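PDB 4FXT: uncharacterized protein from Bacteroides ovatus, which is of unknown function but combines two beta-strand domains, probably of transthyretin-like fold at the N-terminus and E-set-like fold at the C-terminus. Local coordinates for residues Val130-Gly135 with Asn161-Glu166. Numbering follows the deposited sequence.
Sequences VGIYLG and NTAEIE
I165 reaches between I132 and L134 where two sheets face each other in a beta-sandwich consistent with the immunoglobulin-like E-set fold, in the C-terminal domain. Strand 127-135 lies within a four-stranded antiparallel sheet and strand 160-166 at the border of a three-stranded one. Their short segments run in roughly the same direction, 40° apart, with axes 8.3 Å from each other at closest approach. No hydrogen bond links the segments, and the contact is made by apolar side chains.

The dense part centres on I165. Its CG2 lies 3.6 Å from CG2 of I132, the two isoleucines passing alongside each other and pointing opposite ways. L134 instead meets I165 tip to tip, with CD1 of L134 at 3.8 Å from CG2 of I165. L149 of strand 147-150 touches both isoleucines, while I112 of strand 111-120 and L177 and A179 of strand 176-185 pack on L134. Shortening L134 to an alanine would remove both delta methyls, and CG2 of I165 would probably be left without these partners, with a gap between the sheets.

Toward N161 the packing thins to one methyl pair, I132 CD1 with A163 CB at 3.7 Å, and A163 is partly exposed. On the outer face of strand 160-166, E164 points away from the interface and hydrogen-bonds T113 through OE2. At the packed end, I165 holds CG1 anti to its own N (chi1 -175°), and this branch carries CD1 to 3.4 Å from the carbonyl O of I132.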
ATOM      1  N   VAL A 130      -3.814 -12.749   5.838  1.00 44.90           N
ATOM      2  CA  VAL A 130      -3.949 -11.443   6.446  1.00 42.04           C
ATOM      3  C   VAL A 130      -2.884 -11.381   7.526  1.00 44.11           C
ATOM      4  O   VAL A 130      -2.753 -12.323   8.299  1.00 45.55           O
ATOM      5  CB  VAL A 130      -5.366 -11.136   6.951  1.00 44.76           C
ATOM      6  CG1 VAL A 130      -5.424  -9.746   7.587  1.00 42.99           C
ATOM      7  CG2 VAL A 130      -6.367 -11.252   5.806  1.00 44.67           C
ATOM      8  N   GLY A 131      -2.117 -10.305   7.550  1.00 38.86           N
ATOM      9  CA  GLY A 131      -1.064 -10.104   8.534  1.00 38.36           C
ATOM     10  C   GLY A 131      -1.088  -8.767   9.248  1.00 43.43           C
ATOM     11  O   GLY A 131      -1.490  -7.760   8.668  1.00 42.21           O
ATOM     12  N   ILE A 132      -0.698  -8.769  10.532  1.00 42.96           N
ATOM     13  CA  ILE A 132      -0.480  -7.585  11.361  1.00 44.42           C
ATOM     14  C   ILE A 132       1.022  -7.493  11.552  1.00 46.76           C
ATOM     15  O   ILE A 132       1.646  -8.493  11.905  1.00 45.59           O
ATOM     16  CB  ILE A 132      -1.265  -7.522  12.705  1.00 49.71           C
ATOM     17  CG1 ILE A 132      -2.789  -7.655  12.526  1.00 50.39           C
ATOM     18  CG2 ILE A 132      -0.930  -6.258  13.506  1.00 50.39           C
ATOM     19  CD1 ILE A 132      -3.213  -8.941  12.732  1.00 63.48           C
ATOM     20  N   TYR A 133       1.611  -6.317  11.278  1.00 44.09           N
ATOM     21  CA  TYR A 133       3.058  -6.127  11.372  1.00 43.63           C
ATOM     22  C   TYR A 133       3.390  -4.983  12.325  1.00 49.07           C
ATOM     23  O   TYR A 133       2.661  -3.988  12.370  1.00 49.39           O
ATOM     24  CB  TYR A 133       3.620  -5.854   9.974  1.00 43.08           C
ATOM     25  CG  TYR A 133       3.229  -6.937   8.983  1.00 44.93           C
ATOM     26  CD1 TYR A 133       3.887  -8.163   8.965  1.00 48.11           C
ATOM     27  CD2 TYR A 133       2.189  -6.744   8.078  1.00 44.02           C
ATOM     28  CE1 TYR A 133       3.491  -9.187   8.106  1.00 48.92           C
ATOM     29  CE2 TYR A 133       1.807  -7.745   7.192  1.00 44.98           C
ATOM     30  CZ  TYR A 133       2.458  -8.971   7.214  1.00 53.85           C
ATOM     31  OH  TYR A 133       2.069 -10.005   6.395  1.00 52.05           O
ATOM     32  N   LEU A 134       4.450  -5.165  13.127  1.00 45.14           N
ATOM     33  CA  LEU A 134       5.020  -4.152  14.029  1.00 46.73           C
ATOM     34  C   LEU A 134       6.452  -3.913  13.635  1.00 52.70           C
ATOM     35  O   LEU A 134       7.182  -4.888  13.450  1.00 54.04           O
ATOM     36  CB  LEU A 134       4.931  -4.522  15.531  1.00 48.20           C
ATOM     37  CG  LEU A 134       3.544  -4.891  16.154  1.00 52.59           C
ATOM     38  CD1 LEU A 134       3.703  -5.313  17.580  1.00 52.43           C
ATOM     39  CD2 LEU A 134       2.533  -3.755  16.049  1.00 53.73           C
ATOM     40  N   GLY A 135       6.838  -2.645  13.464  1.00 48.18           N
ATOM     41  CA  GLY A 135       8.188  -2.253  13.064  1.00 47.20           C
ATOM     42  C   GLY A 135       8.763  -1.099  13.860  1.00 49.61           C
ATOM     43  O   GLY A 135       8.017  -0.368  14.522  1.00 48.59           O
ATOM     44  N   ASN A 161     -12.862  -6.200  12.124  1.00 39.11           N
ATOM     45  CA  ASN A 161     -12.342  -7.350  12.836  1.00 38.32           C
ATOM     46  C   ASN A 161     -11.292  -6.846  13.812  1.00 42.38           C
ATOM     47  O   ASN A 161     -10.711  -5.784  13.576  1.00 42.85           O
ATOM     48  CB  ASN A 161     -11.806  -8.441  11.893  1.00 33.42           C
ATOM     49  CG  ASN A 161     -12.913  -9.284  11.307  1.00 58.11           C
ATOM     50  OD1 ASN A 161     -13.496 -10.164  11.979  1.00 46.04           O
ATOM     51  ND2 ASN A 161     -13.198  -9.070  10.029  1.00 52.43           N
ATOM     52  N   THR A 162     -11.102  -7.568  14.926  1.00 38.05           N
ATOM     53  CA  THR A 162     -10.104  -7.237  15.940  1.00 37.97           C
ATOM     54  C   THR A 162      -9.088  -8.386  16.073  1.00 42.89           C
ATOM     55  O   THR A 162      -9.471  -9.551  16.091  1.00 43.58           O
ATOM     56  CB  THR A 162     -10.794  -6.944  17.285  1.00 39.00           C
ATOM     57  OG1 THR A 162     -11.751  -5.902  17.110  1.00 38.17           O
ATOM     58  CG2 THR A 162      -9.813  -6.577  18.407  1.00 28.00           C
ATOM     59  N   ALA A 163      -7.810  -8.042  16.144  1.00 39.80           N
ATOM     60  CA  ALA A 163      -6.713  -8.975  16.350  1.00 40.34           C
ATOM     61  C   ALA A 163      -5.656  -8.334  17.263  1.00 49.07           C
ATOM     62  O   ALA A 163      -5.448  -7.116  17.208  1.00 51.62           O
ATOM     63  CB  ALA A 163      -6.113  -9.395  15.024  1.00 39.48           C
ATOM     64  N   GLU A 164      -5.035  -9.140  18.138  1.00 44.38           N
ATOM     65  CA  GLU A 164      -4.034  -8.634  19.055  1.00 44.13           C
ATOM     66  C   GLU A 164      -2.703  -9.306  18.817  1.00 51.02           C
ATOM     67  O   GLU A 164      -2.618 -10.537  18.909  1.00 51.62           O
ATOM     68  CB  GLU A 164      -4.470  -8.839  20.499  1.00 46.52           C
ATOM     69  CG  GLU A 164      -5.697  -8.057  20.890  1.00 55.29           C
ATOM     70  CD  GLU A 164      -6.128  -8.265  22.323  1.00 76.86           C
ATOM     71  OE1 GLU A 164      -6.188  -9.435  22.769  1.00 80.71           O
ATOM     72  OE2 GLU A 164      -6.478  -7.255  22.978  1.00 69.02           O
ATOM     73  N   ILE A 165      -1.659  -8.483  18.523  1.00 47.46           N
ATOM     74  CA  ILE A 165      -0.275  -8.896  18.288  1.00 45.86           C
ATOM     75  C   ILE A 165       0.543  -8.481  19.507  1.00 52.63           C
ATOM     76  O   ILE A 165       0.407  -7.359  19.997  1.00 54.20           O
ATOM     77  CB  ILE A 165       0.284  -8.313  16.955  1.00 46.41           C
ATOM     78  CG1 ILE A 165       1.707  -8.851  16.646  1.00 45.23           C
ATOM     79  CG2 ILE A 165       0.207  -6.775  16.920  1.00 45.08           C
ATOM     80  CD1 ILE A 165       2.215  -8.595  15.291  1.00 42.69           C
ATOM     81  N   GLU A 166       1.378  -9.395  20.004  1.00 49.11           N
ATOM     82  CA  GLU A 166       2.231  -9.155  21.153  1.00 49.27           C
ATOM     83  C   GLU A 166       3.454  -8.267  20.767  1.00 53.07           C
ATOM     84  O   GLU A 166       4.107  -8.499  19.749  1.00 49.89           O
ATOM     85  CB  GLU A 166       2.690 -10.488  21.737  1.00 51.43           C
ATOM     86  CG  GLU A 166       3.416 -10.334  23.059  1.00 71.93           C
ATOM     87  CD  GLU A 166       3.649 -11.627  23.814  1.00109.87           C
ATOM     88  OE1 GLU A 166       2.654 -12.291  24.188  1.00126.24           O
ATOM     89  OE2 GLU A 166       4.819 -11.888  24.163  1.00103.67           O
TER